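Local coordinates for FAA hydrolase family protein (Pseudomonas aeruginosa, PDB 6J5Y), which probably hydrolyses fumarylpyruvate as a metal-dependent member of the fumarylacetoacetate hydrolase superfamily, holding manganese and pyruvate in its active site, at residues Gly218-Asp221 against Gly222-Glu225; Phe191-Arg194 against Pro195-Val199. All coordinates share one frame; numbering follows the deposited sequence.

Contact 1 of 2, residues Gly218-Asp221 against Gly222-Glu225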
ATOM      1  N   GLY A 218       2.439  -9.039   8.152  1.00 23.13           N
ATOM      2  CA  GLY A 218       1.475  -9.136   7.058  1.00 23.92           C
ATOM      3  C   GLY A 218       1.869 -10.251   6.123  1.00 23.62           C
ATOM      4  O   GLY A 218       3.045 -10.589   6.068  1.00 22.36           O
ATOM      5  N   ALA A 219       0.901 -10.807   5.420  1.00 21.09           N
ATOM      6  CA  ALA A 219       1.167 -11.815   4.393  1.00 23.85           C
ATOM      7  C   ALA A 219       0.068 -11.751   3.341  1.00 21.86           C
ATOM      8  O   ALA A 219      -1.081 -11.413   3.664  1.00 23.75           O
ATOM      9  CB  ALA A 219       1.311 -13.155   5.043  1.00 25.48           C
ATOM     10  N   ILE A 220       0.446 -12.041   2.105  1.00 23.64           N
ATOM     11  CA  ILE A 220      -0.526 -12.373   1.033  1.00 23.35           C
ATOM     12  C   ILE A 220      -0.078 -13.668   0.373  1.00 24.59           C
ATOM     13  O   ILE A 220       1.124 -13.766   0.056  1.00 23.41           O
ATOM     14  CB  ILE A 220      -0.667 -11.200   0.047  1.00 20.56           C
ATOM     15  CG1 ILE A 220      -1.045  -9.919   0.803  1.00 19.72           C
ATOM     16  CG2 ILE A 220      -1.638 -11.577  -1.060  1.00 20.41           C
ATOM     17  CD1 ILE A 220      -1.003  -8.636   0.004  1.00 19.70           C
ATOM     18  N   ASP A 221      -1.031 -14.574   0.123  1.00 23.42           N
ATOM     19  CA  ASP A 221      -0.779 -15.863  -0.576  1.00 24.91           C
ATOM     20  C   ASP A 221       0.083 -15.639  -1.821  1.00 25.37           C
ATOM     21  O   ASP A 221      -0.283 -14.797  -2.685  1.00 21.86           O
ATOM     22  CB  ASP A 221      -2.067 -16.565  -1.000  1.00 26.18           C
ATOM     23  CG  ASP A 221      -2.905 -17.059   0.163  1.00 25.72           C
ATOM     24  OD1 ASP A 221      -2.357 -17.235   1.248  1.00 28.27           O
ATOM     25  OD2 ASP A 221      -4.102 -17.272  -0.041  1.00 31.31           O
ATOM     26  N   GLY A 222       1.154 -16.421  -1.953  1.00 25.47           N
ATOM     27  CA  GLY A 222       2.077 -16.339  -3.102  1.00 24.37           C
ATOM     28  C   GLY A 222       3.054 -15.184  -2.975  1.00 23.89           C
ATOM     29  O   GLY A 222       4.012 -15.200  -3.711  1.00 26.98           O
ATOM     30  N   LEU A 223       2.864 -14.241  -2.038  1.00 27.29           N
ATOM     31  CA  LEU A 223       3.636 -12.965  -1.980  1.00 25.93           C
ATOM     32  C   LEU A 223       4.467 -12.876  -0.695  1.00 26.13           C
ATOM     33  O   LEU A 223       5.008 -11.808  -0.413  1.00 26.11           O
ATOM     34  CB  LEU A 223       2.670 -11.782  -2.106  1.00 26.16           C
ATOM     35  CG  LEU A 223       1.846 -11.744  -3.390  1.00 27.40           C
ATOM     36  CD1 LEU A 223       1.095 -10.434  -3.494  1.00 30.15           C
ATOM     37  CD2 LEU A 223       2.724 -11.926  -4.620  1.00 30.16           C
ATOM     38  N   GLY A 224       4.595 -13.971   0.041  1.00 27.09           N
ATOM     39  CA  GLY A 224       5.360 -14.014   1.293  1.00 27.45           C
ATOM     40  C   GLY A 224       4.824 -13.021   2.316  1.00 26.73           C
ATOM     41  O   GLY A 224       3.621 -12.740   2.317  1.00 25.95           O
ATOM     42  N   GLU A 225       5.724 -12.479   3.124  1.00 26.70           N
ATOM     43  CA  GLU A 225       5.404 -11.846   4.423  1.00 30.84           C
ATOM     44  C   GLU A 225       6.112 -10.491   4.526  1.00 27.05           C
ATOM     45  O   GLU A 225       7.106 -10.259   3.811  1.00 24.83           O
ATOM     46  CB  GLU A 225       5.853 -12.788   5.535  1.00 36.27           C
ATOM     47  CG  GLU A 225       7.366 -12.947   5.580  1.00 45.95           C
ATOM     48  CD  GLU A 225       7.954 -13.974   4.621  1.00 50.93           C
ATOM     49  OE1 GLU A 225       7.981 -15.162   5.020  1.00 60.82           O
ATOM     50  OE2 GLU A 225       8.361 -13.602   3.474  1.00 42.13           O
TER
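I220 and L223 stand side by side and point the same way at the reversal between strands 215-220 and 225-231, and this pair forms the tightly packed half of the hairpin end. L223 CD1 lies 3.8 Å from I220 CG2; the I220 chi1 of -55° sets CG1 beside the backbone N and leaves CG2 anti to it. Both side chains are buried, resting on V110 and L85, with Y108 also touching L223. Beneath them the turn is closed by a 2.8 Å hydrogen bond from L223 N to I220 O, the donor lying 29° out of the carbonyl plane. The solvent side is looser: D221 and G222 form the exposed corner, though D221, pointing away from the turn, is held by a hydrogen bond from the backbone N of A158 to its OD2. G222 has a phi of 79°, as is usual for the third position of a type II turn. Next along, I220 N gives a longer bond of 3.3 Å to G224 O, and a CA-H...O contact joins E225 CA to G218 O at 3.1 Å. A219 and E225 then form an antiparallel non-hydrogen-bonded pair. Because L223 and G224 both face I220, the hairpin contains a classic beta bulge that shares I220 and L223 with its type II turn.

Contact 2 of 2, residues Phe191-Arg194 against Pro195-Val199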
ATOM      1  N   PHE A 191      -4.637  10.354 -14.199  1.00 24.85           N
ATOM      2  CA  PHE A 191      -3.160  10.489 -14.279  1.00 23.41           C
ATOM      3  C   PHE A 191      -2.655   9.574 -15.393  1.00 25.01           C
ATOM      4  O   PHE A 191      -3.210   8.464 -15.567  1.00 25.22           O
ATOM      5  CB  PHE A 191      -2.485  10.069 -12.966  1.00 22.64           C
ATOM      6  CG  PHE A 191      -3.091  10.637 -11.706  1.00 25.12           C
ATOM      7  CD1 PHE A 191      -2.735  11.903 -11.244  1.00 24.72           C
ATOM      8  CD2 PHE A 191      -4.023   9.908 -10.979  1.00 23.17           C
ATOM      9  CE1 PHE A 191      -3.297  12.420 -10.084  1.00 23.51           C
ATOM     10  CE2 PHE A 191      -4.584  10.426  -9.829  1.00 23.60           C
ATOM     11  CZ  PHE A 191      -4.226  11.682  -9.386  1.00 23.57           C
ATOM     12  N   GLU A 192      -1.598   9.975 -16.095  1.00 23.60           N
ATOM     13  CA  GLU A 192      -0.888   9.035 -16.991  1.00 23.90           C
ATOM     14  C   GLU A 192      -0.074   8.066 -16.125  1.00 22.92           C
ATOM     15  O   GLU A 192       0.867   8.491 -15.465  1.00 20.65           O
ATOM     16  CB  GLU A 192       0.029   9.765 -17.968  1.00 26.04           C
ATOM     17  CG  GLU A 192       0.682   8.811 -18.939  1.00 29.87           C
ATOM     18  CD  GLU A 192       1.645   9.463 -19.906  1.00 35.69           C
ATOM     19  OE1 GLU A 192       1.906  10.673 -19.752  1.00 37.60           O
ATOM     20  OE2 GLU A 192       2.160   8.757 -20.769  1.00 38.78           O
ATOM     21  N   LEU A 193      -0.387   6.774 -16.147  1.00 20.66           N
ATOM     22  CA  LEU A 193       0.424   5.815 -15.369  1.00 21.71           C
ATOM     23  C   LEU A 193       1.737   5.620 -16.123  1.00 21.28           C
ATOM     24  O   LEU A 193       1.760   5.808 -17.336  1.00 20.08           O
ATOM     25  CB  LEU A 193      -0.339   4.507 -15.162  1.00 21.87           C
ATOM     26  CG  LEU A 193      -1.671   4.653 -14.437  1.00 23.27           C
ATOM     27  CD1 LEU A 193      -2.289   3.286 -14.180  1.00 23.33           C
ATOM     28  CD2 LEU A 193      -1.515   5.431 -13.135  1.00 24.25           C
ATOM     29  N   ARG A 194       2.812   5.380 -15.399  1.00 22.37           N
ATOM     30  CA  ARG A 194       4.154   5.185 -16.009  1.00 21.99           C
ATOM     31  C   ARG A 194       4.830   4.025 -15.306  1.00 21.14           C
ATOM     32  O   ARG A 194       4.468   3.682 -14.174  1.00 19.52           O
ATOM     33  CB  ARG A 194       4.995   6.464 -15.863  1.00 21.54           C
ATOM     34  CG  ARG A 194       4.441   7.664 -16.609  1.00 23.71           C
ATOM     35  CD  ARG A 194       4.514   7.519 -18.110  1.00 25.72           C
ATOM     36  NE  ARG A 194       5.912   7.461 -18.514  1.00 26.54           N
ATOM     37  CZ  ARG A 194       6.390   6.750 -19.524  1.00 29.91           C
ATOM     38  NH1 ARG A 194       5.605   5.946 -20.222  1.00 32.54           N
ATOM     39  NH2 ARG A 194       7.681   6.796 -19.798  1.00 33.60           N
ATOM     40  N   PRO A 195       5.874   3.427 -15.928  1.00 23.88           N
ATOM     41  CA  PRO A 195       6.622   2.361 -15.277  1.00 22.07           C
ATOM     42  C   PRO A 195       7.216   2.917 -13.980  1.00 22.16           C
ATOM     43  O   PRO A 195       7.651   4.058 -13.982  1.00 21.64           O
ATOM     44  CB  PRO A 195       7.680   1.931 -16.308  1.00 21.64           C
ATOM     45  CG  PRO A 195       7.114   2.417 -17.626  1.00 23.95           C
ATOM     46  CD  PRO A 195       6.362   3.697 -17.293  1.00 22.37           C
ATOM     47  N   GLY A 196       7.178   2.118 -12.907  1.00 19.92           N
ATOM     48  CA  GLY A 196       7.687   2.506 -11.582  1.00 20.50           C
ATOM     49  C   GLY A 196       6.573   2.864 -10.623  1.00 21.00           C
ATOM     50  O   GLY A 196       6.831   2.860  -9.409  1.00 21.84           O
ATOM     51  N   ASP A 197       5.397   3.227 -11.140  1.00 22.78           N
ATOM     52  CA  ASP A 197       4.255   3.640 -10.291  1.00 21.72           C
ATOM     53  C   ASP A 197       3.835   2.437  -9.445  1.00 23.15           C
ATOM     54  O   ASP A 197       3.913   1.273  -9.958  1.00 22.67           O
ATOM     55  CB  ASP A 197       3.087   4.172 -11.121  1.00 22.03           C
ATOM     56  CG  ASP A 197       3.253   5.561 -11.707  1.00 24.29           C
ATOM     57  OD1 ASP A 197       4.282   6.241 -11.417  1.00 24.79           O
ATOM     58  OD2 ASP A 197       2.369   5.940 -12.511  1.00 25.84           O
ATOM     59  N   LEU A 198       3.450   2.677  -8.185  1.00 20.13           N
ATOM     60  CA  LEU A 198       2.893   1.610  -7.313  1.00 19.23           C
ATOM     61  C   LEU A 198       1.453   1.979  -7.018  1.00 19.15           C
ATOM     62  O   LEU A 198       1.148   3.211  -6.968  1.00 18.78           O
ATOM     63  CB  LEU A 198       3.664   1.485  -5.996  1.00 19.80           C
ATOM     64  CG  LEU A 198       5.176   1.319  -6.100  1.00 20.44           C
ATOM     65  CD1 LEU A 198       5.774   1.124  -4.710  1.00 19.86           C
ATOM     66  CD2 LEU A 198       5.515   0.120  -6.988  1.00 21.02           C
ATOM     67  N   VAL A 199       0.605   0.964  -6.894  1.00 20.12           N
ATOM     68  CA  VAL A 199      -0.790   1.158  -6.412  1.00 20.27           C
ATOM     69  C   VAL A 199      -0.981   0.277  -5.180  1.00 21.42           C
ATOM     70  O   VAL A 199      -0.943  -0.939  -5.321  1.00 21.37           O
ATOM     71  CB  VAL A 199      -1.838   0.840  -7.487  1.00 19.84           C
ATOM     72  CG1 VAL A 199      -3.255   1.183  -7.006  1.00 18.88           C
ATOM     73  CG2 VAL A 199      -1.501   1.511  -8.799  1.00 20.26           C
TER
HETATM   74  O   HOH W   1       1.534   8.210 -12.637  1.00 25.57           O
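R194 and P195 open a type II beta turn, R194-D197, that leads from helix 180-190 into strand 198-200, and a single aspartate ties it together from within. P195 comes first: its ring lies alongside the R194 side chain, whose bends at chi2 and chi3 (-68° and -65°) bring the guanidinium back until one face lies against P195 CD. That atom sits over the centre of the flat group, 3.7 Å from its plane, a van der Waals contact of a ring methylene with the face of the cation at an exposed position. G196 follows with positive phi, as is usual for the third position of a type II turn. D197 completes the turn just before the strand begins at L198, its N bonding R194 O at 3.2 Å, and its buried carboxylate reaches back along the chain. OD1 serves the neighbouring loop through a salt bridge to R24 and a hydrogen bond to R25 N, while D197 OD2 turns back toward L193, just before the turn, lying 3.5 Å from L193 CA and 4.0 Å from L193 CD2. The backbone N of R194 meets D197 OD2 at 3.0 Å, in a fairly straight bond (158° at the hydrogen) that arrives from above the carboxylate plane.

Overall arrangement
Both contacts are built on a type II turn with glycine at its third position. In contact 1 the turn runs into a bulge and a buried I220-L223 pair; in contact 2 an aspartate carboxylate bonds back to the turn's first residue. They come in series along the chain, contact 2 first, with centres 23 Å apart and nearest atoms about 9 Å apart. Contact 1 ends a hairpin of the five-stranded sheet; contact 2 feeds strand 198-200 of the eight-stranded sheet. Strand 79-89 meets both, through L85 and I89 respectively, and carries the manganese ligands E82 and E84, with D113 on strand 105-116. The I220 side chain is about 12 Å from both manganese and pyruvate.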